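Local coordinates for protein probable uracil-DNA glycosylase (Acanthamoeba polyphaga mimivirus, PDB 5X55) that is probably a uracil-DNA glycosylase, a viral member of the uracil-DNA glycosylase superfamily built around a parallel four-stranded sheet, at residues R96-I104 with E169-V177. Numbering follows the deposited sequence.
Sequences RIITEYILI and ELLFNTMNV
Asn173 and Tyr101 make the central polar link: Asn173 ND2 donates to Tyr101 O at 3.1 Å, nearly straight at 161°. The carbonyl oxygen lies in the amide plane of Asn173, whereas the donor stands above the carbonyl plane of Tyr101. A primary amide suits this buried site because ND2 has a second N-H, and it also bonds to Met205 O. Asn173 OD1 lies against Tyr101 CB at 3.3 Å, a packing contact rather than a bond. Nearer the surface, Arg96 and Glu169 form a salt bridge, their flat groups turned 61° apart, though its modelled length is doubtful. The long Arg96 chain first passes over Tyr101, its CD 3.3 Å above the ring plane and offset toward the rim, before NH1 meets Glu169 OE1. The second carboxylate oxygen, OE2, accepts from Lys112 N, which should help hold the acid in place.

Branched aliphatics pack around this polar core. Ile98 CG1 lies anti to the backbone N (chi1 -161°), toward Val177, and the next torsion then brings Ile98 CD1 to Val177 CG2 at 3.4 Å. That same valine methyl packs against Ile102 CB at 3.8 Å, so one valine serves two isoleucines a helical turn apart. Ile104 and Leu170 meet tip to tip, Ile104 CD1 to Leu170 CD2 at 3.8 Å.

The short helices 98-102 and 173-177 run nearly antiparallel, at 159°, while helix 244-248 touches both Ile102 and Val177. The chemistry implies that helix 98-102 is docked by apolar packing, with one directional bond from Asn173 helping to set its register and a less certain ion pair at the partly exposed margin.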
loop_
_atom_site.group_PDB
_atom_site.type_symbol
_atom_site.label_atom_id
_atom_site.label_comp_id
_atom_site.label_asym_id
_atom_site.label_seq_id
_atom_site.Cartn_x
_atom_site.Cartn_y
_atom_site.Cartn_z
ATOM N N ARG A 96 -11.292 14.133 -12.980
ATOM C CA ARG A 96 -9.839 14.191 -13.001
ATOM C C ARG A 96 -9.263 13.081 -13.876
ATOM O O ARG A 96 -9.941 12.108 -14.221
ATOM C CB ARG A 96 -9.252 14.062 -11.590
ATOM C CG ARG A 96 -9.689 15.103 -10.565
ATOM C CD ARG A 96 -9.258 14.625 -9.175
ATOM N NE ARG A 96 -9.071 15.699 -8.199
ATOM C CZ ARG A 96 -9.895 15.936 -7.180
ATOM N NH1 ARG A 96 -10.975 15.179 -7.008
ATOM N NH2 ARG A 96 -9.639 16.934 -6.334
ATOM N N ILE A 97 -7.991 13.255 -14.238
ATOM C CA ILE A 97 -7.162 12.213 -14.844
ATOM C C ILE A 97 -6.222 11.672 -13.769
ATOM O O ILE A 97 -6.165 12.208 -12.651
ATOM C CB ILE A 97 -6.376 12.753 -16.052
ATOM C CG1 ILE A 97 -5.582 13.999 -15.632
ATOM C CG2 ILE A 97 -7.326 13.046 -17.205
ATOM C CD1 ILE A 97 -4.621 14.511 -16.682
ATOM N N ILE A 98 -5.448 10.639 -14.101
ATOM C CA ILE A 98 -4.802 9.831 -13.066
ATOM C C ILE A 98 -3.692 10.608 -12.346
ATOM O O ILE A 98 -3.513 10.496 -11.119
ATOM C CB ILE A 98 -4.291 8.527 -13.705
ATOM C CG1 ILE A 98 -4.047 7.468 -12.626
ATOM C CG2 ILE A 98 -3.052 8.772 -14.602
ATOM C CD1 ILE A 98 -5.256 7.223 -11.704
ATOM N N THR A 99 -2.953 11.436 -13.077
ATOM C CA THR A 99 -1.879 12.197 -12.447
ATOM C C THR A 99 -2.398 13.139 -11.363
ATOM O O THR A 99 -1.646 13.494 -10.444
ATOM C CB THR A 99 -1.114 12.952 -13.528
ATOM O OG1 THR A 99 -0.537 11.990 -14.416
ATOM C CG2 THR A 99 -0.014 13.793 -12.952
ATOM N N GLU A 100 -3.669 13.539 -11.435
ATOM C CA GLU A 100 -4.187 14.452 -10.428
ATOM C C GLU A 100 -4.364 13.756 -9.086
ATOM O O GLU A 100 -4.225 14.399 -8.040
ATOM C CB GLU A 100 -5.488 15.082 -10.907
ATOM C CG GLU A 100 -5.240 16.216 -11.888
ATOM C CD GLU A 100 -6.519 16.832 -12.427
ATOM O OE1 GLU A 100 -7.261 16.137 -13.148
ATOM O OE2 GLU A 100 -6.785 18.012 -12.117
ATOM N N TYR A 101 -4.623 12.444 -9.096
ATOM C CA TYR A 101 -4.734 11.642 -7.882
ATOM C C TYR A 101 -3.392 11.116 -7.397
ATOM O O TYR A 101 -3.173 11.018 -6.184
ATOM C CB TYR A 101 -5.659 10.439 -8.104
ATOM C CG TYR A 101 -7.088 10.774 -8.450
ATOM C CD1 TYR A 101 -8.005 11.095 -7.462
ATOM C CD2 TYR A 101 -7.528 10.739 -9.766
ATOM C CE1 TYR A 101 -9.313 11.398 -7.770
ATOM C CE2 TYR A 101 -8.839 11.031 -10.090
ATOM C CZ TYR A 101 -9.732 11.359 -9.087
ATOM O OH TYR A 101 -11.039 11.659 -9.411
ATOM N N ILE A 102 -2.499 10.722 -8.301
ATOM C CA ILE A 102 -1.332 9.990 -7.827
ATOM C C ILE A 102 -0.133 10.928 -7.698
ATOM O O ILE A 102 0.728 10.725 -6.833
ATOM C CB ILE A 102 -1.025 8.766 -8.721
ATOM C CG1 ILE A 102 -0.044 7.829 -8.016
ATOM C CG2 ILE A 102 -0.485 9.160 -10.081
ATOM C CD1 ILE A 102 -0.639 7.118 -6.817
ATOM N N LEU A 103 -0.068 11.970 -8.525
ATOM C CA LEU A 103 1.045 12.919 -8.456
ATOM C C LEU A 103 0.580 14.177 -7.725
ATOM O O LEU A 103 0.216 15.185 -8.328
ATOM C CB LEU A 103 1.575 13.237 -9.848
ATOM C CG LEU A 103 2.821 14.113 -9.774
ATOM C CD1 LEU A 103 3.960 13.287 -9.221
ATOM C CD2 LEU A 103 3.181 14.723 -11.116
ATOM N N ILE A 104 0.636 14.120 -6.397
ATOM C CA ILE A 104 -0.015 15.092 -5.526
ATOM C C ILE A 104 0.988 16.134 -5.047
ATOM O O ILE A 104 2.110 15.800 -4.643
ATOM C CB ILE A 104 -0.666 14.366 -4.333
ATOM C CG1 ILE A 104 -1.805 13.486 -4.812
ATOM C CG2 ILE A 104 -1.159 15.348 -3.276
ATOM C CD1 ILE A 104 -2.297 12.591 -3.722
ATOM N N GLU A 169 -11.226 10.603 -1.616
ATOM C CA GLU A 169 -10.852 10.531 -3.019
ATOM C C GLU A 169 -9.473 9.919 -3.211
ATOM O O GLU A 169 -9.116 9.589 -4.348
ATOM C CB GLU A 169 -10.894 11.920 -3.660
ATOM C CG GLU A 169 -12.262 12.611 -3.581
ATOM C CD GLU A 169 -12.248 14.015 -4.194
ATOM O OE1 GLU A 169 -12.443 14.123 -5.435
ATOM O OE2 GLU A 169 -12.019 15.000 -3.447
ATOM N N LEU A 170 -8.698 9.749 -2.137
ATOM C CA LEU A 170 -7.419 9.052 -2.205
ATOM C C LEU A 170 -7.458 7.657 -1.590
ATOM O O LEU A 170 -6.459 6.934 -1.672
ATOM C CB LEU A 170 -6.339 9.874 -1.513
ATOM C CG LEU A 170 -6.188 11.286 -2.045
ATOM C CD1 LEU A 170 -5.119 12.015 -1.243
ATOM C CD2 LEU A 170 -5.818 11.205 -3.514
ATOM N N LEU A 171 -8.582 7.266 -0.989
ATOM C CA LEU A 171 -8.659 6.020 -0.230
ATOM C C LEU A 171 -8.192 4.812 -1.039
ATOM O O LEU A 171 -7.459 3.947 -0.539
ATOM C CB LEU A 171 -10.098 5.805 0.241
ATOM C CG LEU A 171 -10.310 4.491 0.993
ATOM C CD1 LEU A 171 -9.487 4.516 2.268
ATOM C CD2 LEU A 171 -11.783 4.266 1.284
ATOM N N PHE A 172 -8.638 4.716 -2.285
ATOM C CA PHE A 172 -8.346 3.565 -3.128
ATOM C C PHE A 172 -7.384 3.943 -4.256
ATOM O O PHE A 172 -7.459 3.394 -5.358
ATOM C CB PHE A 172 -9.641 2.978 -3.689
ATOM C CG PHE A 172 -10.531 2.319 -2.658
ATOM C CD1 PHE A 172 -10.010 1.446 -1.715
ATOM C CD2 PHE A 172 -11.906 2.565 -2.652
ATOM C CE1 PHE A 172 -10.849 0.821 -0.760
ATOM C CE2 PHE A 172 -12.749 1.957 -1.714
ATOM C CZ PHE A 172 -12.210 1.070 -0.764
ATOM N N ASN A 173 -6.478 4.881 -3.965
ATOM C CA ASN A 173 -5.615 5.506 -4.968
ATOM C C ASN A 173 -4.882 4.485 -5.833
ATOM O O ASN A 173 -4.886 4.578 -7.071
ATOM C CB ASN A 173 -4.606 6.409 -4.256
ATOM C CG ASN A 173 -4.276 7.648 -5.041
ATOM O OD1 ASN A 173 -4.883 7.935 -6.075
ATOM N ND2 ASN A 173 -3.321 8.412 -4.539
ATOM N N THR A 174 -4.212 3.521 -5.200
ATOM C CA THR A 174 -3.433 2.554 -5.969
ATOM C C THR A 174 -4.321 1.729 -6.890
ATOM O O THR A 174 -3.930 1.421 -8.021
ATOM C CB THR A 174 -2.636 1.648 -5.039
ATOM O OG1 THR A 174 -1.871 2.465 -4.146
ATOM C CG2 THR A 174 -1.668 0.802 -5.850
ATOM N N MET A 175 -5.525 1.378 -6.435
ATOM C CA MET A 175 -6.462 0.639 -7.287
ATOM C C MET A 175 -7.007 1.510 -8.405
ATOM O O MET A 175 -7.286 1.012 -9.498
ATOM C CB MET A 175 -7.623 0.077 -6.451
ATOM C CG MET A 175 -7.158 -0.985 -5.429
ATOM S SD MET A 175 -8.249 -1.262 -4.021
ATOM C CE MET A 175 -9.643 -2.043 -4.837
ATOM N N ASN A 176 -7.173 2.806 -8.153
ATOM C CA ASN A 176 -7.650 3.683 -9.210
ATOM C C ASN A 176 -6.580 3.906 -10.267
ATOM O O ASN A 176 -6.910 4.125 -11.438
ATOM C CB ASN A 176 -8.145 4.999 -8.611
ATOM C CG ASN A 176 -9.474 4.822 -7.875
ATOM O OD1 ASN A 176 -10.328 4.063 -8.331
ATOM N ND2 ASN A 176 -9.640 5.493 -6.731
ATOM N N VAL A 177 -5.301 3.827 -9.891
ATOM C CA VAL A 177 -4.260 3.865 -10.915
ATOM C C VAL A 177 -4.162 2.526 -11.640
ATOM O O VAL A 177 -4.047 2.490 -12.861
ATOM C CB VAL A 177 -2.898 4.264 -10.319
ATOM C CG1 VAL A 177 -1.830 4.160 -11.396
ATOM C CG2 VAL A 177 -2.934 5.660 -9.755
#